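Local coordinates for protein cellulase (Xanthomonas axonopodis pv. citri, PDB 5HOS) that probably hydrolyses internal beta-1,4-glucosidic bonds of cellulose as an endoglucanase of glycoside hydrolase family 5, at residues 74-79 with 114-119; 79-84 with 136-141. All blocks are in the same frame, centred on the assembly; numbering follows the deposited sequence. Where two conformers were deposited one is given.

Contact 1: residues 74-79 with 114-119; sequences PILWER and VHNYAK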
loop_
_atom_site.group_PDB
_atom_site.type_symbol
_atom_site.label_atom_id
_atom_site.label_comp_id
_atom_site.label_asym_id
_atom_site.label_seq_id
_atom_site.Cartn_x
_atom_site.Cartn_y
_atom_site.Cartn_z
ATOM N N PRO A 74 -0.909 -2.722 6.755
ATOM C CA PRO A 74 -0.968 -4.095 6.307
ATOM C C PRO A 74 -1.689 -4.988 7.315
ATOM O O PRO A 74 -1.384 -4.932 8.513
ATOM C CB PRO A 74 0.505 -4.503 6.227
ATOM C CG PRO A 74 1.248 -3.250 6.028
ATOM C CD PRO A 74 0.494 -2.266 6.877
ATOM N N ILE A 75 -2.643 -5.772 6.816
ATOM C CA ILE A 75 -3.339 -6.796 7.589
ATOM C C ILE A 75 -3.321 -8.087 6.793
ATOM O O ILE A 75 -3.161 -8.054 5.570
ATOM C CB ILE A 75 -4.782 -6.388 7.956
ATOM C CG1 ILE A 75 -5.692 -6.233 6.724
ATOM C CG2 ILE A 75 -4.764 -5.089 8.742
ATOM C CD1 ILE A 75 -6.464 -7.468 6.329
ATOM N N LEU A 76 -3.453 -9.216 7.491
ATOM C CA LEU A 76 -3.498 -10.526 6.845
ATOM C C LEU A 76 -4.921 -10.951 6.603
ATOM O O LEU A 76 -5.704 -11.035 7.551
ATOM C CB LEU A 76 -2.849 -11.607 7.712
ATOM C CG LEU A 76 -1.394 -12.000 7.536
ATOM C CD1 LEU A 76 -1.192 -13.338 8.232
ATOM C CD2 LEU A 76 -0.963 -12.089 6.083
ATOM N N TRP A 77 -5.243 -11.266 5.351
ATOM C CA TRP A 77 -6.579 -11.747 4.970
ATOM C C TRP A 77 -7.066 -12.844 5.932
ATOM O O TRP A 77 -8.179 -12.783 6.440
ATOM C CB TRP A 77 -6.546 -12.283 3.530
ATOM C CG TRP A 77 -7.878 -12.620 2.897
ATOM C CD1 TRP A 77 -9.105 -12.709 3.501
ATOM C CD2 TRP A 77 -8.091 -12.970 1.530
ATOM N NE1 TRP A 77 -10.060 -13.073 2.594
ATOM C CE2 TRP A 77 -9.466 -13.248 1.375
ATOM C CE3 TRP A 77 -7.247 -13.079 0.416
ATOM C CZ2 TRP A 77 -10.027 -13.613 0.141
ATOM C CZ3 TRP A 77 -7.812 -13.451 -0.821
ATOM C CH2 TRP A 77 -9.178 -13.715 -0.940
ATOM N N GLU A 78 -6.210 -13.824 6.196
ATOM C CA GLU A 78 -6.603 -14.994 6.972
ATOM C C GLU A 78 -6.887 -14.685 8.439
ATOM O O GLU A 78 -7.663 -15.405 9.084
ATOM C CB GLU A 78 -5.540 -16.090 6.873
ATOM C CG GLU A 78 -5.360 -16.615 5.452
ATOM C CD GLU A 78 -4.325 -15.868 4.624
ATOM O OE1 GLU A 78 -3.818 -14.800 5.043
ATOM O OE2 GLU A 78 -4.021 -16.363 3.519
ATOM N N ARG A 79 -6.263 -13.636 8.968
ATOM C CA ARG A 79 -6.567 -13.164 10.321
ATOM C C ARG A 79 -7.901 -12.419 10.365
ATOM O O ARG A 79 -8.657 -12.557 11.316
ATOM C CB ARG A 79 -5.445 -12.281 10.846
ATOM C CG ARG A 79 -4.141 -13.044 11.014
ATOM C CD ARG A 79 -3.087 -12.252 11.758
ATOM N NE ARG A 79 -1.952 -13.134 12.069
ATOM C CZ ARG A 79 -0.663 -12.884 11.854
ATOM N NH1 ARG A 79 -0.229 -11.723 11.360
ATOM N NH2 ARG A 79 0.231 -13.821 12.186
ATOM N N VAL A 114 -4.797 -5.292 2.361
ATOM C CA VAL A 114 -4.907 -6.745 2.458
ATOM C C VAL A 114 -3.583 -7.268 1.892
ATOM O O VAL A 114 -3.377 -7.273 0.677
ATOM C CB VAL A 114 -6.122 -7.282 1.677
ATOM C CG1 VAL A 114 -6.190 -8.803 1.755
ATOM C CG2 VAL A 114 -7.407 -6.660 2.218
ATOM N N HIS A 115 -2.695 -7.687 2.797
ATOM C CA HIS A 115 -1.275 -7.845 2.497
ATOM C C HIS A 115 -0.958 -9.282 2.129
ATOM O O HIS A 115 -0.194 -9.958 2.813
ATOM C CB HIS A 115 -0.429 -7.357 3.680
ATOM C CG HIS A 115 0.988 -7.016 3.326
ATOM N ND1 HIS A 115 1.370 -5.762 2.905
ATOM C CD2 HIS A 115 2.122 -7.754 3.371
ATOM C CE1 HIS A 115 2.673 -5.743 2.694
ATOM N NE2 HIS A 115 3.153 -6.942 2.966
ATOM N N ASN A 116 -1.531 -9.729 1.012
ATOM C CA ASN A 116 -1.649 -11.161 0.720
ATOM C C ASN A 116 -1.101 -11.719 -0.598
ATOM O O ASN A 116 -1.220 -12.914 -0.837
ATOM C CB ASN A 116 -3.104 -11.580 0.916
ATOM C CG ASN A 116 -3.351 -12.065 2.314
ATOM O OD1 ASN A 116 -3.389 -11.263 3.249
ATOM N ND2 ASN A 116 -3.447 -13.386 2.486
ATOM N N TYR A 117 -0.498 -10.880 -1.436
ATOM C CA TYR A 117 0.150 -11.357 -2.664
ATOM C C TYR A 117 -0.807 -12.168 -3.558
ATOM O O TYR A 117 -0.387 -13.078 -4.262
ATOM C CB TYR A 117 1.431 -12.139 -2.316
ATOM C CG TYR A 117 2.353 -11.376 -1.399
ATOM C CD1 TYR A 117 3.273 -10.471 -1.908
ATOM C CD2 TYR A 117 2.273 -11.520 -0.010
ATOM C CE1 TYR A 117 4.106 -9.743 -1.070
ATOM C CE2 TYR A 117 3.097 -10.795 0.837
ATOM C CZ TYR A 117 4.020 -9.915 0.300
ATOM O OH TYR A 117 4.844 -9.193 1.130
ATOM N N ALA A 118 -2.086 -11.787 -3.528
ATOM C CA ALA A 118 -3.176 -12.435 -4.267
ATOM C C ALA A 118 -3.367 -13.918 -3.925
ATOM O O ALA A 118 -3.817 -14.699 -4.762
ATOM C CB ALA A 118 -3.020 -12.224 -5.772
ATOM N N LYS A 119 -3.047 -14.279 -2.685
ATOM C CA LYS A 119 -3.217 -15.631 -2.190
ATOM C C LYS A 119 -4.059 -15.652 -0.910
ATOM O O LYS A 119 -4.026 -14.714 -0.106
ATOM C CB LYS A 119 -1.857 -16.281 -1.929
ATOM C CG LYS A 119 -1.094 -16.589 -3.203
ATOM C CD LYS A 119 0.275 -17.179 -2.898
ATOM C CE LYS A 119 0.841 -17.889 -4.120
ATOM N NZ LYS A 119 2.315 -17.726 -4.192
#
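CG of Asn-116 stands at about a right angle to the backbone N (chi1 -92°), and chi2 (73°) turns the amide so that OD1 faces Trp-77 N while ND2 faces Glu-78, whose chain bends at chi2 (90°) to bring the carboxylate round. Trp-77 N gives a nearly straight bond to Asn-116 OD1 (2.8 Å), tilted from the carbonyl plane, at the start of helix 77-80. On the other side of the amide, Asn-116 ND2 donates to Glu-78 OE1 at 2.9 Å, on the syn side but well out of the carboxylate plane, while OE1 lies in the plane of the amide; it also donates to Lys-119 O at 3.0 Å across its own type I' turn. An amide suits this buried place because it can accept and donate at once. Glu-78 OE2 turns to Tyr-121 N. These loops leave the C-terminal ends of strands 70-75 and 109-114, neighbours in the (beta/alpha)8 barrel of family 5. Parallel pairing ends here, with His-115 N bonded to Ile-75 O (2.8 Å). On the apolar side of the contact Val-114 CG1 packs on Trp-77 CB at 3.9 Å, where a compact branched residue fits. Pro-74 CB lies 3.7 Å from His-115 ND1, a nitrogen also hydrogen-bonded to Asp-113 OD2.

Contact 2: residues 79-84 with 136-141; sequences RLQPRA and NDLWRR
On the outer side of a (beta/alpha)8 barrel, the end of the short helix 77-80 meets helix 132-145, and Gln-81, the first residue to leave the helical path, reaches across to Asp-137 and Leu-138. Its side chain is fully stretched, with CG anti to the backbone N (chi1 -170°) and chi2 at -175°, which carries the amide to the helix surface. There Gln-81 NE2 donates to Asp-137 OD2 at 2.9 Å, meeting that oxygen nearly along its C-O axis. The bond is bent, 133° at the hydrogen, although the oxygen lies in the amide plane and the two groups are nearly coplanar. The same NE2 also bonds to Gly-86 O, and OE1 accepts from Trp-77 NE1, so a buried glutamine has both ends of its amide in use. Gln-81 OE1 rests against Leu-138 CB at 3.6 Å, and Leu-80 CD2 meets Leu-138 CD1 at 4.2 Å; leucines suit this inward side, where Leu-138 also packs on Val-114 of the barrel strand.

One turn further along the helix of Asp-137, Arg-141 NE meets Asp-137 OD2 at 2.8 Å at the edge of the guanidinium, on the syn side and tilted from the carboxylate plane; in one of its two conformers Arg-140 NH2 reaches Asp-137 OD1. OD2 therefore accepts from Gln-81 and Arg-141 together, and Arg-141 in particular would be expected to favour the charged carboxylate. Arg-141 also forms a salt bridge to Glu-87 and bonds to Gly-85 O, and a long chain ending in a flat guanidinium with several N-H groups suits that span. This salt-bridge network on a barrel helix, joined by Gln-81 and Arg-141 to the connection between strand 70-75 and helix 90-105, belongs to the helical layer around a TIM barrel.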
loop_
_atom_site.group_PDB
_atom_site.type_symbol
_atom_site.label_atom_id
_atom_site.label_comp_id
_atom_site.label_asym_id
_atom_site.label_seq_id
_atom_site.Cartn_x
_atom_site.Cartn_y
_atom_site.Cartn_z
ATOM N N ARG A 79 -6.263 -13.636 8.968
ATOM C CA ARG A 79 -6.567 -13.164 10.321
ATOM C C ARG A 79 -7.901 -12.419 10.365
ATOM O O ARG A 79 -8.657 -12.557 11.316
ATOM C CB ARG A 79 -5.445 -12.281 10.846
ATOM C CG ARG A 79 -4.141 -13.044 11.014
ATOM C CD ARG A 79 -3.087 -12.252 11.758
ATOM N NE ARG A 79 -1.952 -13.134 12.069
ATOM C CZ ARG A 79 -0.663 -12.884 11.854
ATOM N NH1 ARG A 79 -0.229 -11.723 11.360
ATOM N NH2 ARG A 79 0.231 -13.821 12.186
ATOM N N LEU A 80 -8.181 -11.627 9.340
ATOM C CA LEU A 80 -9.442 -10.895 9.263
ATOM C C LEU A 80 -10.639 -11.767 8.855
ATOM O O LEU A 80 -11.749 -11.531 9.332
ATOM C CB LEU A 80 -9.309 -9.701 8.327
ATOM C CG LEU A 80 -10.552 -8.809 8.189
ATOM C CD1 LEU A 80 -10.989 -8.221 9.523
ATOM C CD2 LEU A 80 -10.275 -7.712 7.188
ATOM N N GLN A 81 -10.420 -12.738 7.967
ATOM C CA GLN A 81 -11.479 -13.622 7.483
ATOM C C GLN A 81 -10.945 -15.050 7.418
ATOM O O GLN A 81 -10.458 -15.482 6.377
ATOM C CB GLN A 81 -11.998 -13.166 6.126
ATOM C CG GLN A 81 -13.257 -13.904 5.693
ATOM C CD GLN A 81 -13.708 -13.542 4.298
ATOM O OE1 GLN A 81 -12.885 -13.300 3.414
ATOM N NE2 GLN A 81 -15.019 -13.521 4.082
ATOM N N PRO A 82 -11.029 -15.781 8.543
ATOM C CA PRO A 82 -10.411 -17.119 8.624
ATOM C C PRO A 82 -11.000 -18.203 7.706
ATOM O O PRO A 82 -10.323 -19.196 7.447
ATOM C CB PRO A 82 -10.592 -17.494 10.103
ATOM C CG PRO A 82 -10.696 -16.191 10.815
ATOM C CD PRO A 82 -11.467 -15.310 9.871
ATOM N N ARG A 83 -12.231 -18.018 7.226
ATOM C CA ARG A 83 -12.889 -18.975 6.338
ATOM C C ARG A 83 -13.429 -18.284 5.108
ATOM O O ARG A 83 -13.991 -17.194 5.210
ATOM C CB ARG A 83 -14.040 -19.674 7.066
ATOM C CG ARG A 83 -13.572 -20.564 8.198
ATOM C CD ARG A 83 -14.734 -21.264 8.888
ATOM N NE ARG A 83 -14.242 -22.090 9.988
ATOM C CZ ARG A 83 -13.745 -23.325 9.875
ATOM N NH1 ARG A 83 -13.658 -23.946 8.695
ATOM N NH2 ARG A 83 -13.323 -23.956 10.971
ATOM N N ALA A 84 -13.257 -18.927 3.947
ATOM C CA ALA A 84 -13.730 -18.389 2.671
ATOM C C ALA A 84 -15.222 -18.118 2.745
ATOM O O ALA A 84 -16.003 -19.007 3.104
ATOM C CB ALA A 84 -13.437 -19.369 1.536
ATOM N N ASN A 136 -14.134 -11.352 -3.768
ATOM C CA ASN A 136 -15.284 -10.445 -3.748
ATOM C C ASN A 136 -15.945 -10.371 -2.372
ATOM O O ASN A 136 -16.320 -9.290 -1.918
ATOM C CB ASN A 136 -16.355 -10.873 -4.755
ATOM C CG ASN A 136 -15.972 -10.609 -6.200
ATOM O OD1 ASN A 136 -15.008 -9.906 -6.503
ATOM N ND2 ASN A 136 -16.753 -11.180 -7.113
ATOM N N ASP A 137 -16.098 -11.522 -1.718
ATOM C CA ASP A 137 -16.785 -11.562 -0.432
ATOM C C ASP A 137 -16.014 -10.817 0.654
ATOM O O ASP A 137 -16.622 -10.123 1.457
ATOM C CB ASP A 137 -17.059 -12.987 0.017
ATOM C CG ASP A 137 -17.886 -13.031 1.266
ATOM O OD1 ASP A 137 -19.098 -12.746 1.174
ATOM O OD2 ASP A 137 -17.316 -13.296 2.346
ATOM N N LEU A 138 -14.684 -10.966 0.683
ATOM C CA LEU A 138 -13.863 -10.159 1.604
ATOM C C LEU A 138 -14.166 -8.676 1.434
ATOM O O LEU A 138 -14.471 -7.981 2.407
ATOM C CB LEU A 138 -12.363 -10.382 1.376
ATOM C CG LEU A 138 -11.399 -9.447 2.132
ATOM C CD1 LEU A 138 -11.477 -9.662 3.631
ATOM C CD2 LEU A 138 -9.970 -9.609 1.642
ATOM N N TRP A 139 -14.059 -8.198 0.197
ATOM C CA TRP A 139 -14.214 -6.765 -0.075
ATOM C C TRP A 139 -15.640 -6.253 0.092
ATOM O O TRP A 139 -15.817 -5.096 0.459
ATOM C CB TRP A 139 -13.578 -6.348 -1.412
ATOM C CG TRP A 139 -12.120 -6.071 -1.194
ATOM C CD1 TRP A 139 -11.063 -6.772 -1.685
ATOM C CD2 TRP A 139 -11.575 -5.065 -0.333
ATOM N NE1 TRP A 139 -9.890 -6.250 -1.209
ATOM C CE2 TRP A 139 -10.173 -5.203 -0.369
ATOM C CE3 TRP A 139 -12.136 -4.057 0.462
ATOM C CZ2 TRP A 139 -9.315 -4.349 0.342
ATOM C CZ3 TRP A 139 -11.284 -3.208 1.180
ATOM C CH2 TRP A 139 -9.887 -3.365 1.117
ATOM N N ARG A 140 -16.639 -7.101 -0.154
ATOM C CA ARG A 140 -18.026 -6.753 0.174
ATOM C C ARG A 140 -18.152 -6.450 1.666
ATOM O O ARG A 140 -18.690 -5.409 2.055
ATOM C CB ARG A 140 -18.990 -7.887 -0.203
ATOM C CG ARG A 140 -20.465 -7.530 -0.043
ATOM C CD ARG A 140 -21.385 -8.696 -0.377
ATOM N NE ARG A 140 -21.068 -9.887 0.413
ATOM C CZ ARG A 140 -21.422 -10.104 1.683
ATOM N NH1 ARG A 140 -22.135 -9.213 2.375
ATOM N NH2 ARG A 140 -21.056 -11.234 2.274
ATOM N N ARG A 141 -17.635 -7.359 2.488
ATOM C CA ARG A 141 -17.712 -7.234 3.947
ATOM C C ARG A 141 -16.901 -6.060 4.485
ATOM O O ARG A 141 -17.360 -5.366 5.373
ATOM C CB ARG A 141 -17.282 -8.537 4.621
ATOM C CG ARG A 141 -18.232 -9.695 4.339
ATOM C CD ARG A 141 -17.717 -10.982 4.952
ATOM N NE ARG A 141 -18.541 -12.157 4.642
ATOM C CZ ARG A 141 -19.654 -12.519 5.284
ATOM N NH1 ARG A 141 -20.151 -11.806 6.292
ATOM N NH2 ARG A 141 -20.286 -13.624 4.901
#

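The two contacts lie on the same side of the barrel, their centres about 10 Å apart, and share helix 77-80, with Arg-79 as the residue common to both ranges. Along the chain their segments alternate: 74-79 and 79-84 follow one another, then 114-119, then 136-141. Contact 1 is the inner one, about 12 Å from the chain's centre, where strands 70-75 and 109-114 run into their loops; contact 2, about 18 Å out, reaches helix 132-145. Between them the packing is continuous, with Val-114 CG2 at 3.5 Å from Trp-139 CZ2 and Ile-75 CD1 at 3.9 Å from Leu-80 CD2. The short helix, together with direct packing of Val-114 on helix 132-145, links the strand ends to the outer helical layer.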